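Local coordinates for protein adenosylmethionine-8-amino-7-oxononanoate aminotransferase (Methanocaldococcus jannaschii, PDB 6ZHK) that probably transfers the amino group of S-adenosyl-L-methionine to 7-keto-8-aminopelargonic acid, a pyridoxal phosphate-dependent step of biotin biosynthesis, at residues K147-T159 with M163-F175. Numbering follows the deposited sequence. Where two conformers were deposited one is given.
Sequences KFISVKEGYHGDT and MSVGGSELFHGVF
Asp158 OD1 is gripped by His172 and Tyr155. His172 NE2 donates to Asp158 OD1 at 2.9 Å, on the anti side of the carboxylate. The oxygen lies in the plane of the imidazole, and the bond is fairly straight (161°). Tyr155 OH donates to Asp158 OD1 at 2.8 Å, from the opposite face of the carboxylate plane. Tyr25 OH is a third partner of this oxygen, while Asp158 OD2 accepts from Gly336 N of the second subunit. Tyr155, Tyr25 and Gly336 are predicted substrate-binding residues, so this network probably lies at the substrate site. The His172 ring is held flat between Met163 CG, 3.3 Å above one face, and Phe171 CB over the other.

Strand 147-151 belongs to the mixed seven-stranded sheet of fold-type I PLP enzymes, which include class-III aminotransferases. The strand ends in a type II beta turn, Val151 to Gly154. Gly167 joins this turn twice: Gly167 N donates to Gly154 O at 2.7 Å, and Glu153 N donates to Gly167 O at 2.8 Å. A side chain on Gly167 would clash with Val151 O and Glu153 N.

Earlier on the strand, Phe148 CG sits between the backbone N and the carbonyl carbon (chi1 64°), which lays the ring against Val165. One face receives Val165 CG1, 3.8 Å from the Phe148 ring centroid, as a CH-pi contact. With an alanine here, this methyl would lose its aromatic face and a gap would probably open between strand 147-151 and the end of helix 160-165. The other methyl, Val165 CG2, meets His156 CD2 at 4.1 Å.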
# COMPACT_ATOMS: atom_id res chain seq x y z
N LYS A 147 2.86 23.93 1.20
CA LYS A 147 1.43 23.81 1.02
C LYS A 147 1.15 23.24 -0.36
O LYS A 147 2.05 23.00 -1.16
CB LYS A 147 0.72 25.16 1.27
CG LYS A 147 0.70 25.57 2.76
CD LYS A 147 -0.13 26.82 3.04
CE LYS A 147 -0.56 26.98 4.48
NZ LYS A 147 0.60 26.91 5.41
N PHE A 148 -0.12 22.91 -0.58
CA PHE A 148 -0.50 22.36 -1.87
C PHE A 148 -1.80 23.02 -2.29
O PHE A 148 -2.46 23.66 -1.47
CB PHE A 148 -0.70 20.86 -1.76
CG PHE A 148 -1.83 20.55 -0.84
CD1 PHE A 148 -1.62 20.38 0.52
CD2 PHE A 148 -3.14 20.50 -1.34
CE1 PHE A 148 -2.69 20.18 1.36
CE2 PHE A 148 -4.21 20.28 -0.50
CZ PHE A 148 -3.97 20.11 0.86
N ILE A 149 -2.14 22.84 -3.55
CA ILE A 149 -3.45 23.24 -4.04
C ILE A 149 -4.13 22.01 -4.62
O ILE A 149 -3.55 21.24 -5.41
CB ILE A 149 -3.27 24.29 -5.17
CG1 ILE A 149 -2.81 25.63 -4.60
CG2 ILE A 149 -4.63 24.44 -5.84
CD1 ILE A 149 -2.38 26.65 -5.66
N SER A 150 -5.40 21.85 -4.28
CA SER A 150 -6.20 20.80 -4.87
C SER A 150 -7.64 21.33 -5.00
O SER A 150 -7.83 22.55 -5.06
CB SER A 150 -6.07 19.60 -3.99
OG SER A 150 -6.74 18.50 -4.57
N VAL A 151 -8.62 20.42 -5.07
CA VAL A 151 -10.03 20.80 -5.18
C VAL A 151 -10.87 20.15 -4.12
O VAL A 151 -10.59 19.05 -3.66
CB VAL A 151 -10.62 20.52 -6.58
CG1 VAL A 151 -10.01 21.46 -7.61
CG2 VAL A 151 -10.51 19.06 -7.01
N LYS A 152 -11.93 20.87 -3.71
CA LYS A 152 -12.92 20.29 -2.82
C LYS A 152 -13.57 19.09 -3.52
O LYS A 152 -13.79 19.13 -4.74
CB LYS A 152 -13.97 21.35 -2.49
CG LYS A 152 -13.49 22.48 -1.56
CD LYS A 152 -14.50 23.63 -1.55
CE LYS A 152 -13.84 24.96 -1.24
NZ LYS A 152 -14.79 25.94 -0.66
N GLU A 153 -13.82 18.05 -2.72
CA GLU A 153 -14.47 16.83 -3.17
C GLU A 153 -13.52 15.95 -3.97
O GLU A 153 -13.93 14.87 -4.40
CB GLU A 153 -15.71 17.08 -4.06
CG GLU A 153 -16.93 17.71 -3.39
CD GLU A 153 -18.06 18.16 -4.33
OE1 GLU A 153 -18.07 17.78 -5.54
OE2 GLU A 153 -18.94 18.93 -3.87
N GLY A 154 -12.27 16.37 -4.21
CA GLY A 154 -11.33 15.46 -4.88
C GLY A 154 -10.95 14.30 -3.94
O GLY A 154 -11.09 14.42 -2.73
N TYR A 155 -10.42 13.21 -4.50
CA TYR A 155 -10.15 12.04 -3.69
C TYR A 155 -8.89 11.39 -4.26
O TYR A 155 -8.79 11.21 -5.47
CB TYR A 155 -11.33 11.05 -3.79
CG TYR A 155 -11.03 9.77 -3.03
CD1 TYR A 155 -11.23 9.70 -1.66
CD2 TYR A 155 -10.56 8.64 -3.70
CE1 TYR A 155 -10.89 8.56 -0.93
CE2 TYR A 155 -10.27 7.47 -3.00
CZ TYR A 155 -10.43 7.46 -1.62
OH TYR A 155 -10.13 6.30 -0.96
N HIS A 156 -7.94 11.03 -3.36
CA HIS A 156 -6.64 10.50 -3.72
C HIS A 156 -6.28 9.29 -2.87
O HIS A 156 -5.20 8.72 -3.06
CB HIS A 156 -5.59 11.63 -3.62
CG HIS A 156 -5.86 12.65 -4.70
ND1 HIS A 156 -5.77 12.35 -6.03
CD2 HIS A 156 -6.26 13.91 -4.63
CE1 HIS A 156 -6.14 13.39 -6.76
NE2 HIS A 156 -6.38 14.38 -5.93
N GLY A 157 -7.20 8.85 -2.00
CA GLY A 157 -6.93 7.70 -1.16
C GLY A 157 -7.10 8.04 0.31
O GLY A 157 -7.40 9.20 0.66
N ASP A 158 -6.74 7.07 1.17
CA ASP A 158 -7.15 7.19 2.56
C ASP A 158 -5.98 7.23 3.56
O ASP A 158 -6.24 7.34 4.77
CB ASP A 158 -8.00 5.98 2.99
CG ASP A 158 -9.25 5.81 2.14
OD1 ASP A 158 -9.81 6.84 1.72
OD2 ASP A 158 -9.52 4.66 1.80
N THR A 159 -4.71 7.11 3.11
CA THR A 159 -3.62 7.34 4.05
C THR A 159 -3.49 8.85 4.33
O THR A 159 -4.13 9.68 3.68
CB THR A 159 -2.34 6.67 3.54
OG1 THR A 159 -2.21 7.11 2.18
CG2 THR A 159 -2.48 5.17 3.52
N MET A 163 -5.13 11.73 2.20
CA MET A 163 -6.32 12.43 2.73
C MET A 163 -6.06 13.95 2.74
O MET A 163 -7.01 14.70 2.56
CB MET A 163 -6.63 12.02 4.19
CG MET A 163 -7.18 10.62 4.31
SD MET A 163 -7.84 10.36 5.99
CE MET A 163 -6.31 10.16 6.93
N SER A 164 -4.84 14.39 3.08
CA SER A 164 -4.52 15.83 3.24
C SER A 164 -4.79 16.55 1.92
O SER A 164 -5.41 17.61 1.92
CB SER A 164 -3.06 16.11 3.64
OG SER A 164 -2.84 15.50 4.91
N VAL A 165 -4.39 15.91 0.83
CA VAL A 165 -4.46 16.63 -0.45
C VAL A 165 -5.82 16.44 -1.09
O VAL A 165 -6.19 17.19 -2.03
CB VAL A 165 -3.33 16.30 -1.42
CG1 VAL A 165 -1.96 16.73 -0.92
CG2 VAL A 165 -3.35 14.84 -1.88
N GLY A 166 -6.54 15.41 -0.60
CA GLY A 166 -7.90 15.17 -1.09
C GLY A 166 -8.82 16.24 -0.51
O GLY A 166 -8.41 16.99 0.40
N GLY A 167 -10.04 16.24 -1.00
CA GLY A 167 -11.03 17.17 -0.49
C GLY A 167 -12.29 16.44 -0.04
O GLY A 167 -13.39 16.99 -0.18
N SER A 168 -12.13 15.21 0.53
CA SER A 168 -13.31 14.39 0.78
C SER A 168 -13.77 14.58 2.23
O SER A 168 -13.38 13.80 3.13
CB SER A 168 -13.05 12.92 0.46
OG SER A 168 -12.68 12.76 -0.90
N GLU A 169 -14.56 15.64 2.45
CA GLU A 169 -14.92 15.98 3.82
C GLU A 169 -15.62 14.83 4.56
O GLU A 169 -15.40 14.65 5.75
CB GLU A 169 -15.81 17.22 3.87
CG GLU A 169 -15.93 17.76 5.28
CD GLU A 169 -14.74 18.62 5.69
OE1 GLU A 169 -14.26 19.46 4.86
OE2 GLU A 169 -14.28 18.45 6.82
N LEU A 170 -16.55 14.13 3.90
CA LEU A 170 -17.31 13.11 4.62
C LEU A 170 -16.37 12.01 5.08
O LEU A 170 -16.48 11.56 6.23
CB LEU A 170 -18.40 12.51 3.70
CG LEU A 170 -19.21 11.34 4.27
CD1 LEU A 170 -20.14 11.73 5.42
CD2 LEU A 170 -19.97 10.62 3.14
N PHE A 171 -15.53 11.52 4.14
CA PHE A 171 -14.67 10.37 4.46
C PHE A 171 -13.54 10.72 5.45
O PHE A 171 -13.14 9.88 6.29
CB PHE A 171 -14.05 9.77 3.19
CG PHE A 171 -15.02 9.23 2.17
CD1 PHE A 171 -16.32 8.87 2.54
CD2 PHE A 171 -14.65 9.14 0.82
CE1 PHE A 171 -17.22 8.36 1.61
CE2 PHE A 171 -15.57 8.65 -0.10
CZ PHE A 171 -16.83 8.26 0.29
N HIS A 172 -12.96 11.93 5.30
CA HIS A 172 -11.69 12.21 5.97
C HIS A 172 -11.73 13.42 6.93
O HIS A 172 -10.76 13.66 7.64
CB HIS A 172 -10.66 12.51 4.88
CG HIS A 172 -10.52 11.40 3.88
ND1 HIS A 172 -10.17 11.65 2.54
CD2 HIS A 172 -10.51 10.08 4.04
CE1 HIS A 172 -10.03 10.48 1.93
NE2 HIS A 172 -10.22 9.51 2.83
N GLY A 173 -12.85 14.16 6.98
CA GLY A 173 -13.02 15.38 7.75
C GLY A 173 -12.70 15.21 9.24
O GLY A 173 -12.11 16.11 9.87
N VAL A 174 -13.10 14.10 9.82
CA VAL A 174 -12.75 13.86 11.22
C VAL A 174 -11.23 13.85 11.50
O VAL A 174 -10.78 14.10 12.64
CB VAL A 174 -13.45 12.59 11.71
CG1 VAL A 174 -12.89 11.30 11.09
CG2 VAL A 174 -13.44 12.53 13.24
N PHE A 175 -10.42 13.50 10.49
CA PHE A 175 -8.96 13.38 10.68
C PHE A 175 -8.22 14.71 10.57
O PHE A 175 -6.98 14.72 10.62
CB PHE A 175 -8.43 12.31 9.72
CG PHE A 175 -9.00 10.95 10.02
CD1 PHE A 175 -8.60 10.26 11.17
CD2 PHE A 175 -10.00 10.40 9.24
CE1 PHE A 175 -9.18 9.05 11.51
CE2 PHE A 175 -10.55 9.17 9.57
CZ PHE A 175 -10.14 8.51 10.70